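Purine nucleosidase, (IunH-1) (Sulfolobus solfataricus, PDB 3T8J) is a nucleosidase-clan protein that forms a four-chain assembly, each chain built around a mostly parallel beta-sheet flanked by helices. Local coordinates at residues V54-K66 / R93-I105. Residues are numbered along the deposited sequence; the frame is centred on the assembly and turned at random.
Sequences VNREIPVYPGANK and RLKAQEKHAALAI
Y61 and Q97 meet because each sets CG beside its own backbone N (chi1 -63° and -56°), which lays Q97 CG over one face of the Y61 ring, 3.9 Å from the centroid; a bend at chi2 then turns the Q97 amide back, bringing NE2 to 3.8 Å from P59 CB. The opposite face receives A104 CB, 3.5 Å from the centroid of the Y61 ring and almost on its normal; a methyl is small enough to let helix 101-111 come this close. The ring is thus clamped by two CH-pi contacts where the loop leading into that helix runs alongside 60-62, a strand at one edge of the mostly parallel alpha/beta sheet within this chain. On its other side the strand pairs with 27-33.

The backbones are joined as well. Q97 N donates to V60 O at 2.9 Å, nearly straight out from the carbonyl, while one water accepts from V60 N and Q97 NE2 and donates to K95 O. P62, which has no N-H to give, turns its ring carbon CG to A96 CB at 3.7 Å. A101 N donates to P62 O from above the carbonyl plane. G63, with only hydrogens on CA, lets A101 CB come to 3.6 Å from G63 CA, which also lies over a face of the H100 imidazole. H100 is the N-cap of the helix: CG anti to the backbone N (chi1 -165°) lets ND1 accept from A102 N at 2.9 Å, the donor lying in the ring plane.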
loop_
_atom_site.group_PDB
_atom_site.type_symbol
_atom_site.label_atom_id
_atom_site.label_comp_id
_atom_site.label_asym_id
_atom_site.label_seq_id
_atom_site.Cartn_x
_atom_site.Cartn_y
_atom_site.Cartn_z
ATOM N N VAL A 54 21.866 -16.811 -38.886
ATOM C CA VAL A 54 21.761 -18.272 -38.886
ATOM C C VAL A 54 20.773 -18.792 -39.937
ATOM O O VAL A 54 20.294 -19.930 -39.854
ATOM C CB VAL A 54 21.421 -18.800 -37.474
ATOM C CG1 VAL A 54 22.581 -18.519 -36.515
ATOM C CG2 VAL A 54 20.105 -18.219 -36.927
ATOM N N ASN A 55 20.513 -17.980 -40.963
ATOM C CA ASN A 55 19.730 -18.380 -42.132
ATOM C C ASN A 55 18.293 -18.864 -41.875
ATOM O O ASN A 55 17.782 -19.709 -42.615
ATOM C CB ASN A 55 20.487 -19.453 -42.934
ATOM C CG ASN A 55 21.855 -19.028 -43.299
ATOM O OD1 ASN A 55 22.069 -17.903 -43.821
ATOM N ND2 ASN A 55 22.823 -19.889 -43.040
ATOM N N ARG A 56 17.628 -18.312 -40.868
ATOM C CA ARG A 56 16.252 -18.692 -40.520
ATOM C C ARG A 56 15.255 -17.589 -40.845
ATOM O O ARG A 56 15.626 -16.397 -40.914
ATOM C CB ARG A 56 16.173 -19.080 -39.051
ATOM C CG ARG A 56 17.026 -20.278 -38.654
ATOM C CD ARG A 56 16.672 -21.575 -39.444
ATOM N NE ARG A 56 15.224 -21.826 -39.489
ATOM C CZ ARG A 56 14.534 -22.563 -38.611
ATOM N NH1 ARG A 56 15.140 -23.203 -37.621
ATOM N NH2 ARG A 56 13.217 -22.673 -38.750
ATOM N N GLU A 57 14.010 -17.998 -41.075
ATOM C CA GLU A 57 12.920 -17.082 -41.416
ATOM C C GLU A 57 11.756 -17.270 -40.426
ATOM O O GLU A 57 10.578 -17.091 -40.768
ATOM C CB GLU A 57 12.477 -17.318 -42.861
ATOM C CG GLU A 57 13.606 -17.034 -43.830
ATOM C CD GLU A 57 13.262 -17.251 -45.297
ATOM O OE1 GLU A 57 12.064 -17.320 -45.668
ATOM O OE2 GLU A 57 14.227 -17.373 -46.088
ATOM N N ILE A 58 12.106 -17.619 -39.193
ATOM C CA ILE A 58 11.143 -17.782 -38.088
ATOM C C ILE A 58 10.394 -16.460 -37.893
ATOM O O ILE A 58 11.006 -15.401 -37.919
ATOM C CB ILE A 58 11.876 -18.215 -36.810
ATOM C CG1 ILE A 58 12.457 -19.622 -36.988
ATOM C CG2 ILE A 58 10.927 -18.139 -35.567
ATOM C CD1 ILE A 58 13.540 -19.983 -36.000
ATOM N N PRO A 59 9.067 -16.493 -37.735
ATOM C CA PRO A 59 8.373 -15.220 -37.605
ATOM C C PRO A 59 8.652 -14.506 -36.284
ATOM O O PRO A 59 8.747 -15.152 -35.224
ATOM C CB PRO A 59 6.903 -15.595 -37.695
ATOM C CG PRO A 59 6.860 -17.037 -37.222
ATOM C CD PRO A 59 8.128 -17.642 -37.715
ATOM N N VAL A 60 8.799 -13.186 -36.373
ATOM C CA VAL A 60 8.972 -12.289 -35.242
ATOM C C VAL A 60 7.709 -11.440 -35.079
ATOM O O VAL A 60 7.305 -10.710 -35.991
ATOM C CB VAL A 60 10.216 -11.366 -35.421
ATOM C CG1 VAL A 60 10.340 -10.394 -34.270
ATOM C CG2 VAL A 60 11.478 -12.256 -35.579
ATOM N N TYR A 61 7.044 -11.601 -33.932
ATOM C CA TYR A 61 5.814 -10.895 -33.629
ATOM C C TYR A 61 6.042 -9.814 -32.573
ATOM O O TYR A 61 6.280 -10.120 -31.387
ATOM C CB TYR A 61 4.751 -11.892 -33.107
ATOM C CG TYR A 61 4.332 -12.949 -34.092
ATOM C CD1 TYR A 61 3.353 -12.693 -35.035
ATOM C CD2 TYR A 61 4.894 -14.242 -34.070
ATOM C CE1 TYR A 61 2.988 -13.622 -35.939
ATOM C CE2 TYR A 61 4.503 -15.201 -34.978
ATOM C CZ TYR A 61 3.548 -14.896 -35.919
ATOM O OH TYR A 61 3.146 -15.836 -36.860
ATOM N N PRO A 62 5.949 -8.536 -32.979
ATOM C CA PRO A 62 6.027 -7.484 -31.987
ATOM C C PRO A 62 4.835 -7.542 -31.035
ATOM O O PRO A 62 3.692 -7.666 -31.470
ATOM C CB PRO A 62 6.013 -6.198 -32.840
ATOM C CG PRO A 62 6.524 -6.648 -34.202
ATOM C CD PRO A 62 5.811 -7.980 -34.340
ATOM N N GLY A 63 5.114 -7.402 -29.748
ATOM C CA GLY A 63 4.061 -7.423 -28.729
ATOM C C GLY A 63 3.942 -6.107 -27.987
ATOM O O GLY A 63 4.063 -5.010 -28.571
ATOM N N ALA A 64 3.700 -6.190 -26.686
ATOM C CA ALA A 64 3.576 -5.002 -25.850
ATOM C C ALA A 64 4.826 -4.125 -25.887
ATOM O O ALA A 64 5.925 -4.645 -25.739
ATOM C CB ALA A 64 3.273 -5.404 -24.402
ATOM N N ASN A 65 4.651 -2.806 -26.003
ATOM C CA ASN A 65 5.774 -1.878 -25.882
ATOM C C ASN A 65 5.767 -1.064 -24.613
ATOM O O ASN A 65 6.562 -0.121 -24.464
ATOM C CB ASN A 65 5.926 -0.982 -27.126
ATOM C CG ASN A 65 4.892 0.094 -27.215
ATOM O OD1 ASN A 65 3.855 0.070 -26.559
ATOM N ND2 ASN A 65 5.177 1.094 -28.075
ATOM N N LYS A 66 4.928 -1.462 -23.662
ATOM C CA LYS A 66 4.926 -0.879 -22.336
ATOM C C LYS A 66 4.188 -1.859 -21.392
ATOM O O LYS A 66 3.410 -2.704 -21.861
ATOM C CB LYS A 66 4.278 0.474 -22.293
ATOM C CG LYS A 66 2.861 0.539 -22.659
ATOM C CD LYS A 66 2.405 2.006 -22.741
ATOM C CE LYS A 66 0.941 2.115 -23.150
ATOM N NZ LYS A 66 0.396 3.399 -22.635
ATOM N N ARG A 93 16.862 -8.138 -44.894
ATOM C CA ARG A 93 15.746 -8.683 -45.641
ATOM C C ARG A 93 14.492 -8.954 -44.793
ATOM O O ARG A 93 13.380 -8.675 -45.243
ATOM C CB ARG A 93 16.172 -9.998 -46.301
ATOM C CG ARG A 93 17.293 -9.878 -47.295
ATOM C CD ARG A 93 17.843 -11.265 -47.652
ATOM N NE ARG A 93 18.474 -11.868 -46.473
ATOM C CZ ARG A 93 19.701 -11.583 -46.035
ATOM N NH1 ARG A 93 20.474 -10.702 -46.680
ATOM N NH2 ARG A 93 20.157 -12.180 -44.934
ATOM N N LEU A 94 14.648 -9.519 -43.601
ATOM C CA LEU A 94 13.483 -9.939 -42.833
ATOM C C LEU A 94 12.709 -8.753 -42.285
ATOM O O LEU A 94 13.310 -7.732 -41.928
ATOM C CB LEU A 94 13.894 -10.859 -41.672
ATOM C CG LEU A 94 14.553 -12.193 -42.062
ATOM C CD1 LEU A 94 14.902 -12.965 -40.776
ATOM C CD2 LEU A 94 13.660 -13.050 -42.972
ATOM N N LYS A 95 11.385 -8.915 -42.214
ATOM C CA LYS A 95 10.471 -7.909 -41.670
ATOM C C LYS A 95 9.619 -8.526 -40.564
ATOM O O LYS A 95 9.272 -9.714 -40.623
ATOM C CB LYS A 95 9.553 -7.362 -42.772
ATOM C CG LYS A 95 10.292 -6.614 -43.922
ATOM C CD LYS A 95 9.325 -6.264 -45.042
ATOM C CE LYS A 95 10.026 -5.556 -46.213
ATOM N NZ LYS A 95 9.229 -5.648 -47.483
ATOM N N ALA A 96 9.270 -7.722 -39.563
ATOM C CA ALA A 96 8.373 -8.157 -38.489
ATOM C C ALA A 96 6.984 -8.493 -39.029
ATOM O O ALA A 96 6.524 -7.918 -40.020
ATOM C CB ALA A 96 8.251 -7.065 -37.429
ATOM N N GLN A 97 6.316 -9.460 -38.386
ATOM C CA GLN A 97 4.932 -9.730 -38.646
ATOM C C GLN A 97 4.062 -8.569 -38.165
ATOM O O GLN A 97 4.454 -7.823 -37.273
ATOM C CB GLN A 97 4.493 -11.022 -37.930
ATOM C CG GLN A 97 5.329 -12.264 -38.274
ATOM C CD GLN A 97 5.251 -12.646 -39.730
ATOM O OE1 GLN A 97 4.151 -12.784 -40.302
ATOM N NE2 GLN A 97 6.408 -12.850 -40.348
ATOM N N GLU A 98 2.850 -8.472 -38.707
ATOM C CA GLU A 98 1.885 -7.439 -38.258
ATOM C C GLU A 98 1.096 -7.829 -37.007
ATOM O O GLU A 98 0.794 -6.984 -36.160
ATOM C CB GLU A 98 0.913 -7.092 -39.386
ATOM C CG GLU A 98 1.573 -6.620 -40.648
ATOM C CD GLU A 98 1.696 -5.115 -40.707
ATOM O OE1 GLU A 98 1.922 -4.495 -39.636
ATOM O OE2 GLU A 98 1.553 -4.560 -41.828
ATOM N N LYS A 99 0.804 -9.113 -36.867
ATOM C CA LYS A 99 -0.016 -9.613 -35.761
ATOM C C LYS A 99 0.654 -9.418 -34.397
ATOM O O LYS A 99 1.837 -9.658 -34.261
ATOM C CB LYS A 99 -0.287 -11.105 -35.982
ATOM C CG LYS A 99 -1.203 -11.745 -34.983
ATOM C CD LYS A 99 -1.445 -13.237 -35.307
ATOM C CE LYS A 99 -2.285 -13.442 -36.542
ATOM N NZ LYS A 99 -3.728 -13.097 -36.309
ATOM N N HIS A 100 -0.113 -8.966 -33.402
ATOM C CA HIS A 100 0.366 -8.789 -32.046
ATOM C C HIS A 100 0.822 -10.127 -31.477
ATOM O O HIS A 100 0.145 -11.133 -31.649
ATOM C CB HIS A 100 -0.757 -8.212 -31.147
ATOM C CG HIS A 100 -0.289 -7.656 -29.840
ATOM N ND1 HIS A 100 0.185 -8.442 -28.807
ATOM C CD2 HIS A 100 -0.269 -6.385 -29.374
ATOM C CE1 HIS A 100 0.495 -7.671 -27.777
ATOM N NE2 HIS A 100 0.252 -6.412 -28.107
ATOM N N ALA A 101 1.966 -10.130 -30.802
ATOM C CA ALA A 101 2.477 -11.310 -30.120
ATOM C C ALA A 101 1.417 -12.056 -29.300
ATOM O O ALA A 101 1.420 -13.275 -29.304
ATOM C CB ALA A 101 3.637 -10.951 -29.202
ATOM N N ALA A 102 0.563 -11.343 -28.577
ATOM C CA ALA A 102 -0.432 -12.063 -27.715
ATOM C C ALA A 102 -1.382 -12.931 -28.537
ATOM O O ALA A 102 -1.721 -14.065 -28.133
ATOM C CB ALA A 102 -1.208 -11.068 -26.855
ATOM N N LEU A 103 -1.801 -12.447 -29.703
ATOM C CA LEU A 103 -2.635 -13.202 -30.610
ATOM C C LEU A 103 -1.878 -14.373 -31.261
ATOM O O LEU A 103 -2.431 -15.486 -31.424
ATOM C CB LEU A 103 -3.305 -12.277 -31.637
ATOM C CG LEU A 103 -4.090 -11.099 -31.030
ATOM C CD1 LEU A 103 -4.635 -10.192 -32.144
ATOM C CD2 LEU A 103 -5.215 -11.568 -30.104
ATOM N N ALA A 104 -0.603 -14.161 -31.603
ATOM C CA ALA A 104 0.240 -15.237 -32.120
ATOM C C ALA A 104 0.433 -16.361 -31.102
ATOM O O ALA A 104 0.407 -17.539 -31.448
ATOM C CB ALA A 104 1.604 -14.690 -32.577
ATOM N N ILE A 105 0.627 -16.004 -29.842
ATOM C CA ILE A 105 0.757 -17.014 -28.758
ATOM C C ILE A 105 -0.496 -17.887 -28.676
ATOM O O ILE A 105 -0.383 -19.105 -28.584
ATOM C CB ILE A 105 1.067 -16.340 -27.401
ATOM C CG1 ILE A 105 2.458 -15.699 -27.422
ATOM C CG2 ILE A 105 0.960 -17.359 -26.231
ATOM C CD1 ILE A 105 2.675 -14.653 -26.304
HETATM O O HOH W 1 8.914 -12.032 -39.164
HETATM O O HOH W 2 2.547 -6.433 -33.723
#